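Local coordinates for protein dockerin type 1 (PDB 4DH2) that carries a calcium-binding type I dockerin module that docks onto a cohesin of a cellulosome-anchoring protein, and is probably part of a glycoside hydrolase, at residues Val43-Gly48 against Asp54-Tyr59; Tyr21-Arg26 against Arg30-Phe35. All blocks are in the same frame, centred on the assembly; numbering follows the deposited sequence.

Interaction 1 (Val43-Gly48 against Asp54-Tyr59); sequences VGDVNG and DIDCNY. With CA (calcium ion), chain I; SO4 (sulfate ion), chain J; SO4 (sulfate ion), chain K.
The second calcium loop of the dockerin, an EF-hand-like loop, is closed here by Asp-45, Asn-47 and Asp-56. The first two come from the loop that follows helix 40-44. Asp-56 comes from the first turn of helix 54-64. Asp-45 and Asn-47 each give the calcium one oxygen, with Asn-47 OD1 at 2.3 Å. Asp-56 binds in bidentate fashion, its OD1 and OD2 each 2.5 Å from the calcium. A water, Asp-49 and Val-51 complete the site.

The Asn-47 amide stands 80° from the Asp-56 carboxylate, and Asn-47 OD1 comes to 3.1 Å from Asp-56 OD1 because both bind the ion. Asp-56 OD1 also accepts the backbone Val-46 N at 2.9 Å. That N-H arrives from above the carboxylate plane and the bond is bent, 137° at the hydrogen. Asn-53 N holds Asp-56 OD2, and Asn-50 N holds Asp-45 OD2.

Next to the site, the CG2 branch of Val-46 lies against Tyr-59 CB at 3.5 Å. Asn-47 CB approaches the Tyr-59 ring obliquely at CE1. With CG between the backbone N and the carbonyl carbon (chi1 68°), Asn-47 turns its oxygen to the calcium and its ND2 to a sulfate ion, probably from the crystallisation liquor. Asn-47 ND2 gives a straight bond to sulfate O3 at 3.0 Å. Tyr-59 OH also meets this sulfate.

Three acidic side chains, with Asp-49 counted, share one calcium. Their mutual repulsion is probably offset by the ion, so the loop and the helix start are likely to depend on calcium to stay together.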
ATOM      1  N   VAL B  43     -10.592 -17.413  12.618  1.00 27.23           N
ATOM      2  CA  VAL B  43      -9.995 -16.569  11.584  1.00 24.66           C
ATOM      3  C   VAL B  43     -10.031 -15.085  11.914  1.00 21.49           C
ATOM      4  O   VAL B  43      -9.147 -14.335  11.474  1.00 22.79           O
ATOM      5  CB  VAL B  43     -10.659 -16.789  10.207  1.00 27.46           C
ATOM      6  CG1 VAL B  43     -10.514 -18.247   9.783  1.00 35.45           C
ATOM      7  CG2 VAL B  43     -12.143 -16.372  10.235  1.00 37.22           C
ATOM      8  N   GLY B  44     -11.051 -14.635  12.639  1.00 21.52           N
ATOM      9  CA  GLY B  44     -11.245 -13.201  12.831  1.00 16.34           C
ATOM     10  C   GLY B  44     -10.686 -12.622  14.097  1.00 19.36           C
ATOM     11  O   GLY B  44     -10.451 -11.413  14.149  1.00 19.99           O
ATOM     12  N   ASP B  45     -10.527 -13.439  15.146  1.00 18.84           N
ATOM     13  CA  ASP B  45      -9.967 -12.947  16.403  1.00 24.57           C
ATOM     14  C   ASP B  45      -8.458 -13.134  16.324  1.00 26.80           C
ATOM     15  O   ASP B  45      -7.935 -14.180  16.729  1.00 23.86           O
ATOM     16  CB  ASP B  45     -10.501 -13.734  17.595  1.00 25.50           C
ATOM     17  CG  ASP B  45      -9.779 -13.407  18.886  1.00 27.91           C
ATOM     18  OD1 ASP B  45      -9.270 -12.288  19.013  1.00 23.63           O
ATOM     19  OD2 ASP B  45      -9.701 -14.283  19.789  1.00 27.51           O
ATOM     20  N   VAL B  46      -7.764 -12.135  15.792  1.00 23.99           N
ATOM     21  CA  VAL B  46      -6.349 -12.312  15.464  1.00 21.79           C
ATOM     22  C   VAL B  46      -5.422 -12.041  16.642  1.00 25.60           C
ATOM     23  O   VAL B  46      -4.262 -12.449  16.612  1.00 22.80           O
ATOM     24  CB  VAL B  46      -5.912 -11.444  14.282  1.00 17.35           C
ATOM     25  CG1 VAL B  46      -6.731 -11.747  13.060  1.00 18.21           C
ATOM     26  CG2 VAL B  46      -6.007  -9.971  14.626  1.00 18.76           C
ATOM     27  N   ASN B  47      -5.913 -11.348  17.663  1.00 23.51           N
ATOM     28  CA  ASN B  47      -5.102 -11.086  18.857  1.00 27.05           C
ATOM     29  C   ASN B  47      -5.407 -12.081  19.971  1.00 34.31           C
ATOM     30  O   ASN B  47      -4.726 -12.106  20.992  1.00 34.57           O
ATOM     31  CB  ASN B  47      -5.222  -9.639  19.356  1.00 25.58           C
ATOM     32  CG  ASN B  47      -6.584  -9.320  19.911  1.00 28.45           C
ATOM     33  OD1 ASN B  47      -7.557  -9.894  19.484  1.00 22.98           O
ATOM     34  ND2 ASN B  47      -6.656  -8.377  20.836  1.00 29.56           N
ATOM     35  N   GLY B  48      -6.435 -12.895  19.762  1.00 32.48           N
ATOM     36  CA  GLY B  48      -6.737 -13.999  20.653  1.00 35.28           C
ATOM     37  C   GLY B  48      -7.340 -13.596  21.988  1.00 38.61           C
ATOM     38  O   GLY B  48      -7.092 -14.257  22.991  1.00 33.10           O
ATOM     39  N   ASP B  54     -12.889  -3.993  16.452  1.00 20.47           N
ATOM     40  CA  ASP B  54     -12.036  -3.094  15.699  1.00 24.20           C
ATOM     41  C   ASP B  54     -10.547  -3.283  16.055  1.00 21.20           C
ATOM     42  O   ASP B  54      -9.656  -2.927  15.272  1.00 20.65           O
ATOM     43  CB  ASP B  54     -12.561  -1.647  15.809  1.00 25.28           C
ATOM     44  CG  ASP B  54     -13.797  -1.405  14.878  1.00 50.52           C
ATOM     45  OD1 ASP B  54     -13.715  -1.742  13.662  1.00 50.12           O
ATOM     46  OD2 ASP B  54     -14.860  -0.923  15.351  1.00 45.73           O
ATOM     47  N   ILE B  55     -10.252  -3.868  17.209  1.00 19.06           N
ATOM     48  CA  ILE B  55      -8.865  -4.184  17.524  1.00 20.66           C
ATOM     49  C   ILE B  55      -8.281  -5.179  16.517  1.00 22.03           C
ATOM     50  O   ILE B  55      -7.135  -5.060  16.085  1.00 21.16           O
ATOM     51  CB  ILE B  55      -8.746  -4.751  18.936  1.00 28.31           C
ATOM     52  CG1 ILE B  55      -9.149  -3.670  19.944  1.00 34.35           C
ATOM     53  CG2 ILE B  55      -7.312  -5.248  19.188  1.00 22.17           C
ATOM     54  CD1 ILE B  55      -9.364  -4.204  21.367  1.00 39.08           C
ATOM     55  N   ASP B  56      -9.087  -6.164  16.141  1.00 18.67           N
ATOM     56  CA  ASP B  56      -8.678  -7.125  15.138  1.00 20.42           C
ATOM     57  C   ASP B  56      -8.510  -6.471  13.790  1.00 20.88           C
ATOM     58  O   ASP B  56      -7.542  -6.750  13.078  1.00 17.80           O
ATOM     59  CB  ASP B  56      -9.707  -8.235  15.039  1.00 17.97           C
ATOM     60  CG  ASP B  56      -9.842  -8.959  16.338  1.00 24.25           C
ATOM     61  OD1 ASP B  56      -8.885  -9.647  16.704  1.00 21.39           O
ATOM     62  OD2 ASP B  56     -10.864  -8.782  17.027  1.00 20.90           O
ATOM     63  N   CYS B  57      -9.444  -5.583  13.451  1.00 17.29           N
ATOM     64  CA  CYS B  57      -9.323  -4.834  12.199  1.00 16.82           C
ATOM     65  C   CYS B  57      -8.021  -4.044  12.173  1.00 18.17           C
ATOM     66  O   CYS B  57      -7.315  -4.006  11.165  1.00 18.99           O
ATOM     67  CB  CYS B  57     -10.484  -3.871  12.051  1.00 20.79           C
ATOM     68  SG  CYS B  57     -10.873  -3.543  10.334  1.00 34.81           S
ATOM     69  N   ASN B  58      -7.705  -3.388  13.288  1.00 17.34           N
ATOM     70  CA  ASN B  58      -6.454  -2.637  13.368  1.00 21.33           C
ATOM     71  C   ASN B  58      -5.224  -3.521  13.233  1.00 19.96           C
ATOM     72  O   ASN B  58      -4.218  -3.117  12.635  1.00 19.85           O
ATOM     73  CB  ASN B  58      -6.387  -1.857  14.670  1.00 25.74           C
ATOM     74  CG  ASN B  58      -5.291  -0.815  14.641  1.00 33.71           C
ATOM     75  OD1 ASN B  58      -5.381   0.165  13.906  1.00 37.58           O
ATOM     76  ND2 ASN B  58      -4.240  -1.042  15.398  1.00 32.10           N
ATOM     77  N   TYR B  59      -5.277  -4.745  13.763  1.00 21.90           N
ATOM     78  CA  TYR B  59      -4.161  -5.661  13.601  1.00 22.52           C
ATOM     79  C   TYR B  59      -4.024  -6.022  12.148  1.00 21.29           C
ATOM     80  O   TYR B  59      -2.910  -6.134  11.641  1.00 21.59           O
ATOM     81  CB  TYR B  59      -4.296  -6.942  14.431  1.00 16.21           C
ATOM     82  CG  TYR B  59      -3.707  -6.815  15.799  1.00 17.94           C
ATOM     83  CD1 TYR B  59      -4.515  -6.618  16.903  1.00 27.82           C
ATOM     84  CD2 TYR B  59      -2.337  -6.863  15.988  1.00 30.58           C
ATOM     85  CE1 TYR B  59      -3.978  -6.478  18.173  1.00 30.91           C
ATOM     86  CE2 TYR B  59      -1.785  -6.723  17.242  1.00 30.58           C
ATOM     87  CZ  TYR B  59      -2.604  -6.544  18.332  1.00 36.97           C
ATOM     88  OH  TYR B  59      -2.041  -6.407  19.574  1.00 31.89           O
TER
HETATM   89 CA    CA I 102      -9.838  -9.989  18.985  1.00 21.18          CA
HETATM   90  S   SO4 J 103      -4.229  -6.259  22.410  0.54 49.91           S
HETATM   91  O1  SO4 J 103      -3.808  -5.148  21.563  1.00 60.43           O
HETATM   92  O2  SO4 J 103      -5.663  -6.102  22.647  1.00 59.19           O
HETATM   93  O3  SO4 J 103      -3.919  -7.534  21.773  1.00 42.10           O
HETATM   94  O4  SO4 J 103      -3.504  -6.225  23.682  1.00 69.96           O
HETATM   95  S   SO4 K 104      -1.499   1.911  15.213  1.00 72.69           S
HETATM   96  O1  SO4 K 104      -1.535   3.145  14.433  1.00 74.88           O
HETATM   97  O2  SO4 K 104      -2.462   2.018  16.312  1.00 73.36           O
HETATM   98  O3  SO4 K 104      -1.871   0.788  14.355  1.00 73.78           O
HETATM   99  O4  SO4 K 104      -0.146   1.683  15.731  1.00 69.43           O
HETATM  100  O   HOH W   1     -10.202  -7.910  19.894  1.00 23.65           O

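Interaction 2 (Tyr21-Arg26 against Arg30-Phe35)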
ATOM      1  N   TYR B  21      -9.296  -7.577   4.870  1.00 17.84           N
ATOM      2  CA  TYR B  21      -9.467  -6.308   5.581  1.00 14.96           C
ATOM      3  C   TYR B  21     -10.841  -5.682   5.318  1.00 14.21           C
ATOM      4  O   TYR B  21     -11.551  -5.248   6.248  1.00 16.11           O
ATOM      5  CB  TYR B  21      -8.368  -5.338   5.132  1.00 15.67           C
ATOM      6  CG  TYR B  21      -8.296  -4.026   5.881  1.00 16.15           C
ATOM      7  CD1 TYR B  21      -8.152  -3.994   7.257  1.00 18.35           C
ATOM      8  CD2 TYR B  21      -8.318  -2.821   5.191  1.00 22.69           C
ATOM      9  CE1 TYR B  21      -8.079  -2.803   7.933  1.00 20.31           C
ATOM     10  CE2 TYR B  21      -8.242  -1.613   5.869  1.00 24.35           C
ATOM     11  CZ  TYR B  21      -8.121  -1.628   7.243  1.00 29.80           C
ATOM     12  OH  TYR B  21      -8.038  -0.448   7.942  1.00 33.07           O
ATOM     13  N   VAL B  22     -11.220  -5.612   4.050  1.00 16.71           N
ATOM     14  CA  VAL B  22     -12.524  -5.072   3.684  1.00 14.24           C
ATOM     15  C   VAL B  22     -13.644  -5.911   4.290  1.00 13.41           C
ATOM     16  O   VAL B  22     -14.615  -5.356   4.866  1.00 16.11           O
ATOM     17  CB  VAL B  22     -12.671  -5.033   2.154  1.00 15.76           C
ATOM     18  CG1 VAL B  22     -14.060  -4.614   1.769  1.00 17.91           C
ATOM     19  CG2 VAL B  22     -11.626  -4.040   1.552  1.00 17.62           C
ATOM     20  N   LEU B  23     -13.510  -7.242   4.222  1.00 13.39           N
ATOM     21  CA  LEU B  23     -14.503  -8.125   4.828  1.00 14.04           C
ATOM     22  C   LEU B  23     -14.609  -7.940   6.352  1.00 13.85           C
ATOM     23  O   LEU B  23     -15.725  -7.904   6.912  1.00 15.68           O
ATOM     24  CB  LEU B  23     -14.227  -9.587   4.486  1.00 14.25           C
ATOM     25  CG  LEU B  23     -14.540 -10.003   3.041  1.00 18.31           C
ATOM     26  CD1 LEU B  23     -13.984 -11.391   2.790  1.00 21.15           C
ATOM     27  CD2 LEU B  23     -16.020  -9.968   2.725  1.00 19.01           C
ATOM     28  N   MET B  24     -13.481  -7.820   7.030  1.00 15.68           N
ATOM     29  CA  MET B  24     -13.482  -7.577   8.462  1.00 17.95           C
ATOM     30  C   MET B  24     -14.247  -6.283   8.788  1.00 18.20           C
ATOM     31  O   MET B  24     -15.093  -6.246   9.694  1.00 18.81           O
ATOM     32  CB  MET B  24     -12.045  -7.462   8.960  1.00 18.97           C
ATOM     33  CG  MET B  24     -11.936  -7.011  10.388  1.00 29.44           C
ATOM     34  SD  MET B  24     -12.414  -8.288  11.549  1.00 36.51           S
ATOM     35  CE  MET B  24     -10.816  -9.114  11.590  1.00 32.11           C
ATOM     36  N   LYS B  25     -13.916  -5.211   8.072  1.00 16.29           N
ATOM     37  CA  LYS B  25     -14.613  -3.932   8.251  1.00 17.17           C
ATOM     38  C   LYS B  25     -16.103  -4.061   8.044  1.00 17.33           C
ATOM     39  O   LYS B  25     -16.908  -3.539   8.866  1.00 18.22           O
ATOM     40  CB  LYS B  25     -14.042  -2.851   7.322  1.00 19.72           C
ATOM     41  CG  LYS B  25     -12.793  -2.166   7.867  1.00 35.44           C
ATOM     42  CD  LYS B  25     -12.528  -0.861   7.107  1.00 44.38           C
ATOM     43  CE  LYS B  25     -11.202  -0.152   7.484  1.00 45.60           C
ATOM     44  NZ  LYS B  25     -10.853   1.053   6.572  1.00 23.91           N
ATOM     45  N   ARG B  26     -16.509  -4.716   6.959  1.00 16.43           N
ATOM     46  CA  ARG B  26     -17.942  -4.881   6.693  1.00 17.80           C
ATOM     47  C   ARG B  26     -18.595  -5.748   7.727  1.00 19.29           C
ATOM     48  O   ARG B  26     -19.730  -5.527   8.101  1.00 19.52           O
ATOM     49  CB  ARG B  26     -18.152  -5.489   5.305  1.00 15.58           C
ATOM     50  CG  ARG B  26     -17.759  -4.494   4.233  1.00 14.81           C
ATOM     51  CD  ARG B  26     -17.932  -5.078   2.815  1.00 13.46           C
ATOM     52  NE  ARG B  26     -17.435  -4.092   1.878  1.00 16.25           N
ATOM     53  CZ  ARG B  26     -17.332  -4.275   0.568  1.00 18.35           C
ATOM     54  NH1 ARG B  26     -17.746  -5.412   0.041  1.00 18.66           N
ATOM     55  NH2 ARG B  26     -16.829  -3.316  -0.192  1.00 18.83           N
ATOM     56  N   ARG B  30     -21.564  -4.760  10.371  1.00 17.52           N
ATOM     57  CA  ARG B  30     -22.737  -5.564  10.096  1.00 17.28           C
ATOM     58  C   ARG B  30     -23.272  -5.247   8.704  1.00 21.53           C
ATOM     59  O   ARG B  30     -24.445  -5.428   8.403  1.00 20.90           O
ATOM     60  CB  ARG B  30     -23.800  -5.371  11.208  1.00 18.20           C
ATOM     61  CG  ARG B  30     -24.982  -6.288  11.125  1.00 25.31           C
ATOM     62  CD  ARG B  30     -24.597  -7.707  10.856  1.00 30.21           C
ATOM     63  NE  ARG B  30     -25.761  -8.572  10.677  1.00 41.62           N
ATOM     64  CZ  ARG B  30     -26.435  -8.716   9.540  1.00 48.25           C
ATOM     65  NH1 ARG B  30     -26.092  -8.030   8.442  1.00 46.07           N
ATOM     66  NH2 ARG B  30     -27.470  -9.549   9.509  1.00 40.87           N
ATOM     67  N   ILE B  31     -22.373  -4.798   7.827  1.00 20.78           N
ATOM     68  CA  ILE B  31     -22.722  -4.693   6.408  1.00 18.07           C
ATOM     69  C   ILE B  31     -22.819  -6.087   5.799  1.00 19.24           C
ATOM     70  O   ILE B  31     -23.589  -6.320   4.861  1.00 21.65           O
ATOM     71  CB  ILE B  31     -21.740  -3.765   5.652  1.00 20.09           C
ATOM     72  CG1 ILE B  31     -22.153  -2.311   5.930  1.00 20.55           C
ATOM     73  CG2 ILE B  31     -21.786  -4.066   4.148  1.00 20.56           C
ATOM     74  CD1 ILE B  31     -21.156  -1.306   5.655  1.00 21.82           C
ATOM     75  N   ILE B  32     -22.053  -7.029   6.353  1.00 18.21           N
ATOM     76  CA  ILE B  32     -22.297  -8.453   6.126  1.00 19.18           C
ATOM     77  C   ILE B  32     -22.537  -9.118   7.480  1.00 20.87           C
ATOM     78  O   ILE B  32     -22.051  -8.654   8.521  1.00 18.93           O
ATOM     79  CB  ILE B  32     -21.127  -9.174   5.397  1.00 20.97           C
ATOM     80  CG1 ILE B  32     -19.838  -9.064   6.224  1.00 17.59           C
ATOM     81  CG2 ILE B  32     -20.990  -8.630   3.961  1.00 24.04           C
ATOM     82  CD1 ILE B  32     -18.576  -9.748   5.613  1.00 20.80           C
ATOM     83  N   ALA B  33     -23.286 -10.203   7.457  1.00 20.83           N
ATOM     84  CA  ALA B  33     -23.720 -10.849   8.687  1.00 31.43           C
ATOM     85  C   ALA B  33     -22.643 -11.797   9.154  1.00 24.79           C
ATOM     86  O   ALA B  33     -22.477 -12.007  10.350  1.00 25.68           O
ATOM     87  CB  ALA B  33     -24.998 -11.607   8.456  1.00 40.13           C
ATOM     88  N   ASP B  34     -21.899 -12.359   8.203  1.00 24.88           N
ATOM     89  CA  ASP B  34     -20.889 -13.351   8.530  1.00 20.75           C
ATOM     90  C   ASP B  34     -19.741 -13.394   7.515  1.00 22.15           C
ATOM     91  O   ASP B  34     -19.867 -12.875   6.412  1.00 24.68           O
ATOM     92  CB  ASP B  34     -21.533 -14.730   8.628  1.00 34.79           C
ATOM     93  CG  ASP B  34     -20.906 -15.577   9.703  0.75 46.29           C
ATOM     94  OD1 ASP B  34     -19.729 -15.330  10.021  1.00 41.64           O
ATOM     95  OD2 ASP B  34     -21.592 -16.471  10.237  1.00 55.38           O
ATOM     96  N   PHE B  35     -18.624 -13.991   7.919  1.00 23.04           N
ATOM     97  CA  PHE B  35     -17.479 -14.195   7.023  1.00 27.26           C
ATOM     98  C   PHE B  35     -17.714 -15.373   6.090  1.00 31.55           C
ATOM     99  O   PHE B  35     -18.449 -16.303   6.429  1.00 29.42           O
ATOM    100  CB  PHE B  35     -16.208 -14.468   7.826  1.00 25.57           C
ATOM    101  CG  PHE B  35     -15.682 -13.283   8.558  1.00 24.42           C
ATOM    102  CD1 PHE B  35     -15.502 -12.077   7.919  1.00 25.26           C
ATOM    103  CD2 PHE B  35     -15.345 -13.386   9.889  1.00 24.23           C
ATOM    104  CE1 PHE B  35     -15.003 -10.994   8.594  1.00 27.16           C
ATOM    105  CE2 PHE B  35     -14.849 -12.304  10.572  1.00 26.07           C
ATOM    106  CZ  PHE B  35     -14.683 -11.108   9.929  1.00 24.04           C
TER
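Arg-26 O takes two backbone N-H groups from the chain that leaves the helix. Ile-31 N is the nearer, at 2.8 Å, and lies in the carbonyl plane. Ile-32 N is longer, 3.3 Å from Arg-26 O, and comes from well above that plane, 65° out of it.

This is the C-terminal end of helix 18-28. Arg-30 has positive phi and forms a Schellman motif, which turns the chain back along the last turns. Ile-31 CB then rests 4.0 Å from Arg-26 CB. The Arg-26 chain runs on, extended, to the cohesin subunit, where Gln-98 and Phe-144 of that chain receive its guanidinium group. Lys-25 forms salt bridges to Asp-94 and Asp-96 of the cohesin.

Ile-32 reaches further back. Its CG1 sits between its own N and carbonyl carbon (chi1 60°), and the straight chain beyond brings CD1 to 3.6 Å from Leu-23 O. CD1 also meets the CD2 branch of Leu-23, the two side chains crossing at about a right angle.

Phe-35 presents its ring edge to the helix. CE1 is 3.7 Å from Met-24 CA, near the ring plane. Met-24 bends at chi2 and chi3, and its SD reaches Phe-35 CZ at 4.0 Å, a Met-aromatic contact at the ring edge. Tyr-27 stacks with the same ring.

How the interactions relate
Along the chain, interaction 2 comes first and interaction 1 follows. Both belong to the type I dockerin module, and their centres are about 13 Å apart. Interaction 2 folds the loop after helix 18-28 back onto that helix. Interaction 1 joins the loop after helix 40-44 to helix 54-64. The two meet where helix 18-28 packs on helix 54-64: Cys-57 SG is 3.4 Å from Lys-25 CG, and Cys-57 O is 3.5 Å from Tyr-21 CE1. Met-24 CE also reaches Gly-44 O at 3.5 Å. Interaction 1 binds the second calcium, whereas interaction 2 includes Lys-25 and Arg-26, which bond to the cohesin chain. Packing between the helices thus connects a calcium site with the cohesin-binding helix.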